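Local coordinates for alpha-1,2-Mannosidase (Trichoderma reesei, PDB 1HCU), which probably trims alpha-1,2-linked mannose residues from high-mannose N-glycans as a calcium-dependent glycosyl hydrolase of family 47, at residues R51-D63 / I77-T89. Residues are numbered along the deposited sequence; the frame is centred on the assembly and turned at random.
Sequences RNGWGSSAIDGLD and ILQYVPQINFTTT. With NAG (2-acetamido-2-deoxy-beta-D-glucopyranose), chain F.
Ile77, near the end of helix 71-80, and Leu62 of helix 56-67 lie side by side, pointing opposite ways, with Ile77 CB 3.8 Å from Leu62 CD1, while Ile77 CD1 lies against the backbone of Ala58 and Leu62. With these two helices consecutive in the alpha-helical fold of family 47, the pair illustrates how apolar packing between helices is joined by polar contacts where the chain leaves them. One turn later Tyr80, with CG anti to the backbone N (chi1 170°), reaches along Gly55 and brings its OH within 3.1 Å of Trp54 O, which lies at the ring edge; a water joins the same hydroxyl to Gly53 O. Gly55 passes its CA beside this hydroxyl. Ile84 then turns both branches inward: CD1 meets Ile59 CD1 tip to tip at 3.7 Å, and CG2 lies over the centre of the Phe86 ring and also touches Trp54 CD1. The backbone O of Asn85 lies 3.0 Å from Trp54 NE1, and the Asn85 side chain bears the N-linked glycan; OD1 accepts in its carbonyl plane from Thr87 N, forming an Asx turn, and from Thr87 OG1. Phe86 directs an edge at one face of the indole, a tilted edge-to-face pair with planes at 56° and its ring centroid 4.8 Å from that of the five-membered ring of Trp54, while Asn52 CB backs the opposite face. Thr88 O, near the indole plane, is the second acceptor for Trp54 NE1 at 3.1 Å, and Thr89 CG2 approaches Trp54 CZ2. Both indole bonds are bent and weak, near 130° at the hydrogen, as befits one proton shared between two carbonyls. With Phe86 on one face, Asn52 CB on the other and NE1 shared between two carbonyls, the buried tryptophan ties the glycosylated loop to the turn leading into helix 56-67.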
loop_
_atom_site.group_PDB
_atom_site.type_symbol
_atom_site.label_atom_id
_atom_site.label_comp_id
_atom_site.label_asym_id
_atom_site.label_seq_id
_atom_site.Cartn_x
_atom_site.Cartn_y
_atom_site.Cartn_z
ATOM N N ARG A 51 -2.333 16.318 0.552
ATOM C CA ARG A 51 -1.861 15.752 1.805
ATOM C C ARG A 51 -1.663 16.838 2.859
ATOM O O ARG A 51 -0.665 16.846 3.587
ATOM C CB ARG A 51 -0.550 15.002 1.556
ATOM C CG ARG A 51 -0.544 13.522 1.953
ATOM C CD ARG A 51 -1.714 12.729 1.354
ATOM N NE ARG A 51 -2.923 12.882 2.159
ATOM C CZ ARG A 51 -4.141 12.530 1.767
ATOM N NH1 ARG A 51 -4.331 11.991 0.566
ATOM N NH2 ARG A 51 -5.173 12.745 2.571
ATOM N N ASN A 52 -2.609 17.767 2.921
ATOM C CA ASN A 52 -2.564 18.844 3.905
ATOM C C ASN A 52 -1.359 19.793 3.806
ATOM O O ASN A 52 -1.091 20.559 4.729
ATOM C CB ASN A 52 -2.649 18.242 5.313
ATOM C CG ASN A 52 -3.908 17.425 5.514
ATOM O OD1 ASN A 52 -5.013 17.953 5.456
ATOM N ND2 ASN A 52 -3.748 16.127 5.731
ATOM N N GLY A 53 -0.634 19.735 2.693
ATOM C CA GLY A 53 0.492 20.626 2.502
ATOM C C GLY A 53 1.728 20.427 3.364
ATOM O O GLY A 53 2.499 21.369 3.571
ATOM N N TRP A 54 1.930 19.215 3.868
ATOM C CA TRP A 54 3.094 18.938 4.688
ATOM C C TRP A 54 4.292 18.452 3.860
ATOM O O TRP A 54 5.369 18.222 4.405
ATOM C CB TRP A 54 2.757 17.909 5.784
ATOM C CG TRP A 54 1.922 18.475 6.912
ATOM C CD1 TRP A 54 2.122 19.664 7.568
ATOM C CD2 TRP A 54 0.776 17.867 7.528
ATOM N NE1 TRP A 54 1.171 19.832 8.550
ATOM C CE2 TRP A 54 0.334 18.746 8.549
ATOM C CE3 TRP A 54 0.081 16.668 7.319
ATOM C CZ2 TRP A 54 -0.773 18.461 9.358
ATOM C CZ3 TRP A 54 -1.022 16.385 8.126
ATOM C CH2 TRP A 54 -1.436 17.283 9.133
ATOM N N GLY A 55 4.115 18.308 2.550
ATOM C CA GLY A 55 5.215 17.854 1.709
ATOM C C GLY A 55 5.199 16.352 1.488
ATOM O O GLY A 55 6.226 15.677 1.596
ATOM N N SER A 56 4.019 15.843 1.165
ATOM C CA SER A 56 3.786 14.430 0.930
ATOM C C SER A 56 4.876 13.704 0.120
ATOM O O SER A 56 5.527 12.791 0.635
ATOM C CB SER A 56 2.422 14.270 0.240
ATOM O OG SER A 56 2.018 12.917 0.199
ATOM N N SER A 57 5.081 14.107 -1.134
ATOM C CA SER A 57 6.088 13.464 -1.980
ATOM C C SER A 57 7.497 13.434 -1.385
ATOM O O SER A 57 8.232 12.471 -1.588
ATOM C CB SER A 57 6.136 14.128 -3.364
ATOM O OG SER A 57 4.944 13.886 -4.088
ATOM N N ALA A 58 7.883 14.475 -0.657
ATOM C CA ALA A 58 9.227 14.497 -0.068
ATOM C C ALA A 58 9.397 13.447 1.030
ATOM O O ALA A 58 10.417 12.771 1.090
ATOM C CB ALA A 58 9.546 15.893 0.487
ATOM N N ILE A 59 8.392 13.308 1.890
ATOM C CA ILE A 59 8.455 12.341 2.987
ATOM C C ILE A 59 8.284 10.904 2.494
ATOM O O ILE A 59 8.999 9.995 2.920
ATOM C CB ILE A 59 7.371 12.642 4.045
ATOM C CG1 ILE A 59 7.503 14.094 4.526
ATOM C CG2 ILE A 59 7.495 11.678 5.218
ATOM C CD1 ILE A 59 8.861 14.429 5.134
ATOM N N ASP A 60 7.335 10.716 1.587
ATOM C CA ASP A 60 7.052 9.408 1.021
ATOM C C ASP A 60 8.231 8.840 0.216
ATOM O O ASP A 60 8.435 7.629 0.191
ATOM C CB ASP A 60 5.804 9.503 0.140
ATOM C CG ASP A 60 4.714 8.535 0.560
ATOM O OD1 ASP A 60 4.784 8.022 1.700
ATOM O OD2 ASP A 60 3.781 8.294 -0.242
ATOM N N GLY A 61 9.019 9.711 -0.417
ATOM C CA GLY A 61 10.148 9.237 -1.207
ATOM C C GLY A 61 11.479 9.145 -0.472
ATOM O O GLY A 61 12.436 8.533 -0.959
ATOM N N LEU A 62 11.537 9.738 0.714
ATOM C CA LEU A 62 12.753 9.749 1.514
ATOM C C LEU A 62 13.432 8.386 1.678
ATOM O O LEU A 62 14.617 8.247 1.390
ATOM C CB LEU A 62 12.452 10.344 2.893
ATOM C CG LEU A 62 13.584 10.364 3.919
ATOM C CD1 LEU A 62 14.798 11.056 3.334
ATOM C CD2 LEU A 62 13.111 11.083 5.196
ATOM N N ASP A 63 12.699 7.379 2.142
ATOM C CA ASP A 63 13.315 6.079 2.336
ATOM C C ASP A 63 13.693 5.393 1.028
ATOM O O ASP A 63 14.658 4.631 0.977
ATOM C CB ASP A 63 12.426 5.169 3.194
ATOM C CG ASP A 63 11.101 4.838 2.539
ATOM O OD1 ASP A 63 10.358 4.040 3.144
ATOM O OD2 ASP A 63 10.797 5.363 1.443
ATOM N N ILE A 77 16.018 16.393 1.846
ATOM C CA ILE A 77 14.795 16.113 2.595
ATOM C C ILE A 77 15.027 16.222 4.097
ATOM O O ILE A 77 14.226 16.821 4.812
ATOM C CB ILE A 77 14.243 14.699 2.240
ATOM C CG1 ILE A 77 14.058 14.589 0.719
ATOM C CG2 ILE A 77 12.889 14.473 2.914
ATOM C CD1 ILE A 77 13.645 13.213 0.229
ATOM N N LEU A 78 16.130 15.656 4.572
ATOM C CA LEU A 78 16.453 15.721 5.989
ATOM C C LEU A 78 16.529 17.174 6.475
ATOM O O LEU A 78 16.106 17.482 7.588
ATOM C CB LEU A 78 17.774 14.990 6.265
ATOM C CG LEU A 78 17.762 13.461 6.137
ATOM C CD1 LEU A 78 19.142 12.923 6.420
ATOM C CD2 LEU A 78 16.770 12.854 7.114
ATOM N N GLN A 79 17.049 18.071 5.643
ATOM C CA GLN A 79 17.153 19.482 6.020
ATOM C C GLN A 79 15.769 20.119 6.108
ATOM O O GLN A 79 15.553 21.079 6.851
ATOM C CB GLN A 79 17.994 20.239 4.991
ATOM C CG GLN A 79 19.431 19.782 4.912
ATOM C CD GLN A 79 20.321 20.506 5.890
ATOM O OE1 GLN A 79 20.084 20.492 7.100
ATOM N NE2 GLN A 79 21.355 21.154 5.371
ATOM N N TYR A 80 14.833 19.571 5.341
ATOM C CA TYR A 80 13.466 20.070 5.303
ATOM C C TYR A 80 12.586 19.592 6.470
ATOM O O TYR A 80 11.805 20.377 7.016
ATOM C CB TYR A 80 12.829 19.675 3.967
ATOM C CG TYR A 80 11.340 19.927 3.877
ATOM C CD1 TYR A 80 10.449 18.868 3.699
ATOM C CD2 TYR A 80 10.821 21.220 3.969
ATOM C CE1 TYR A 80 9.078 19.088 3.615
ATOM C CE2 TYR A 80 9.447 21.454 3.888
ATOM C CZ TYR A 80 8.585 20.382 3.710
ATOM O OH TYR A 80 7.226 20.597 3.612
ATOM N N VAL A 81 12.715 18.319 6.848
ATOM C CA VAL A 81 11.900 17.743 7.927
ATOM C C VAL A 81 11.680 18.649 9.143
ATOM O O VAL A 81 10.545 18.853 9.563
ATOM C CB VAL A 81 12.477 16.381 8.421
ATOM C CG1 VAL A 81 11.641 15.848 9.590
ATOM C CG2 VAL A 81 12.467 15.369 7.280
ATOM N N PRO A 82 12.762 19.197 9.732
ATOM C CA PRO A 82 12.628 20.078 10.900
ATOM C C PRO A 82 11.766 21.309 10.620
ATOM O O PRO A 82 11.220 21.906 11.538
ATOM C CB PRO A 82 14.075 20.470 11.208
ATOM C CG PRO A 82 14.865 19.321 10.703
ATOM C CD PRO A 82 14.184 18.989 9.403
ATOM N N GLN A 83 11.655 21.692 9.352
ATOM C CA GLN A 83 10.866 22.861 8.980
ATOM C C GLN A 83 9.371 22.600 8.927
ATOM O O GLN A 83 8.578 23.525 9.075
ATOM C CB GLN A 83 11.316 23.399 7.621
ATOM C CG GLN A 83 12.629 24.143 7.650
ATOM C CD GLN A 83 13.216 24.319 6.264
ATOM O OE1 GLN A 83 13.886 23.425 5.743
ATOM N NE2 GLN A 83 12.951 25.472 5.646
ATOM N N ILE A 84 8.970 21.352 8.707
ATOM C CA ILE A 84 7.543 21.063 8.630
ATOM C C ILE A 84 6.836 21.385 9.946
ATOM O O ILE A 84 7.386 21.178 11.031
ATOM C CB ILE A 84 7.266 19.579 8.282
ATOM C CG1 ILE A 84 7.991 19.183 6.994
ATOM C CG2 ILE A 84 5.767 19.377 8.109
ATOM C CD1 ILE A 84 8.015 17.679 6.731
ATOM N N ASN A 85 5.619 21.905 9.847
ATOM C CA ASN A 85 4.847 22.226 11.039
ATOM C C ASN A 85 3.671 21.255 11.154
ATOM O O ASN A 85 2.585 21.512 10.630
ATOM C CB ASN A 85 4.314 23.662 10.981
ATOM C CG ASN A 85 3.837 24.151 12.335
ATOM O OD1 ASN A 85 3.338 23.365 13.143
ATOM N ND2 ASN A 85 3.986 25.448 12.587
ATOM N N PHE A 86 3.898 20.142 11.841
ATOM C CA PHE A 86 2.873 19.120 12.020
ATOM C C PHE A 86 1.877 19.432 13.129
ATOM O O PHE A 86 1.206 18.528 13.628
ATOM C CB PHE A 86 3.521 17.764 12.313
ATOM C CG PHE A 86 4.160 17.121 11.120
ATOM C CD1 PHE A 86 3.400 16.781 10.006
ATOM C CD2 PHE A 86 5.514 16.811 11.130
ATOM C CE1 PHE A 86 3.980 16.131 8.915
ATOM C CE2 PHE A 86 6.111 16.159 10.043
ATOM C CZ PHE A 86 5.340 15.817 8.932
ATOM N N THR A 87 1.775 20.694 13.529
ATOM C CA THR A 87 0.825 21.055 14.575
ATOM C C THR A 87 -0.279 21.928 14.003
ATOM O O THR A 87 -1.099 22.466 14.738
ATOM C CB THR A 87 1.486 21.825 15.736
ATOM O OG1 THR A 87 1.833 23.143 15.299
ATOM C CG2 THR A 87 2.740 21.101 16.219
ATOM N N THR A 88 -0.311 22.059 12.684
ATOM C CA THR A 88 -1.334 22.876 12.060
ATOM C C THR A 88 -1.410 22.607 10.566
ATOM O O THR A 88 -0.683 21.767 10.043
ATOM C CB THR A 88 -1.032 24.380 12.286
ATOM O OG1 THR A 88 -2.132 25.175 11.819
ATOM C CG2 THR A 88 0.238 24.791 11.550
ATOM N N THR A 89 -2.322 23.304 9.898
ATOM C CA THR A 89 -2.471 23.214 8.454
ATOM C C THR A 89 -2.532 24.656 7.952
ATOM O O THR A 89 -3.072 25.535 8.626
ATOM C CB THR A 89 -3.766 22.459 8.019
ATOM O OG1 THR A 89 -4.918 23.086 8.593
ATOM C CG2 THR A 89 -3.703 20.990 8.454
HETATM C C1 NAG F . 3.411 26.024 13.787
HETATM C C2 NAG F . 4.350 27.080 14.378
HETATM C C3 NAG F . 3.720 27.668 15.644
HETATM C C4 NAG F . 2.304 28.180 15.371
HETATM C C5 NAG F . 1.468 27.078 14.709
HETATM C C6 NAG F . 0.109 27.584 14.292
HETATM C C7 NAG F . 6.729 26.828 14.085
HETATM C C8 NAG F . 7.968 25.996 14.359
HETATM N N2 NAG F . 5.618 26.465 14.716
HETATM O O3 NAG F . 4.532 28.723 16.133
HETATM O O4 NAG F . 1.692 28.572 16.598
HETATM O O5 NAG F . 2.125 26.599 13.516
HETATM O O6 NAG F . 0.214 28.405 13.140
HETATM O O7 NAG F . 6.780 27.783 13.307
HETATM O O HOH W 1 5.128 22.776 4.684
#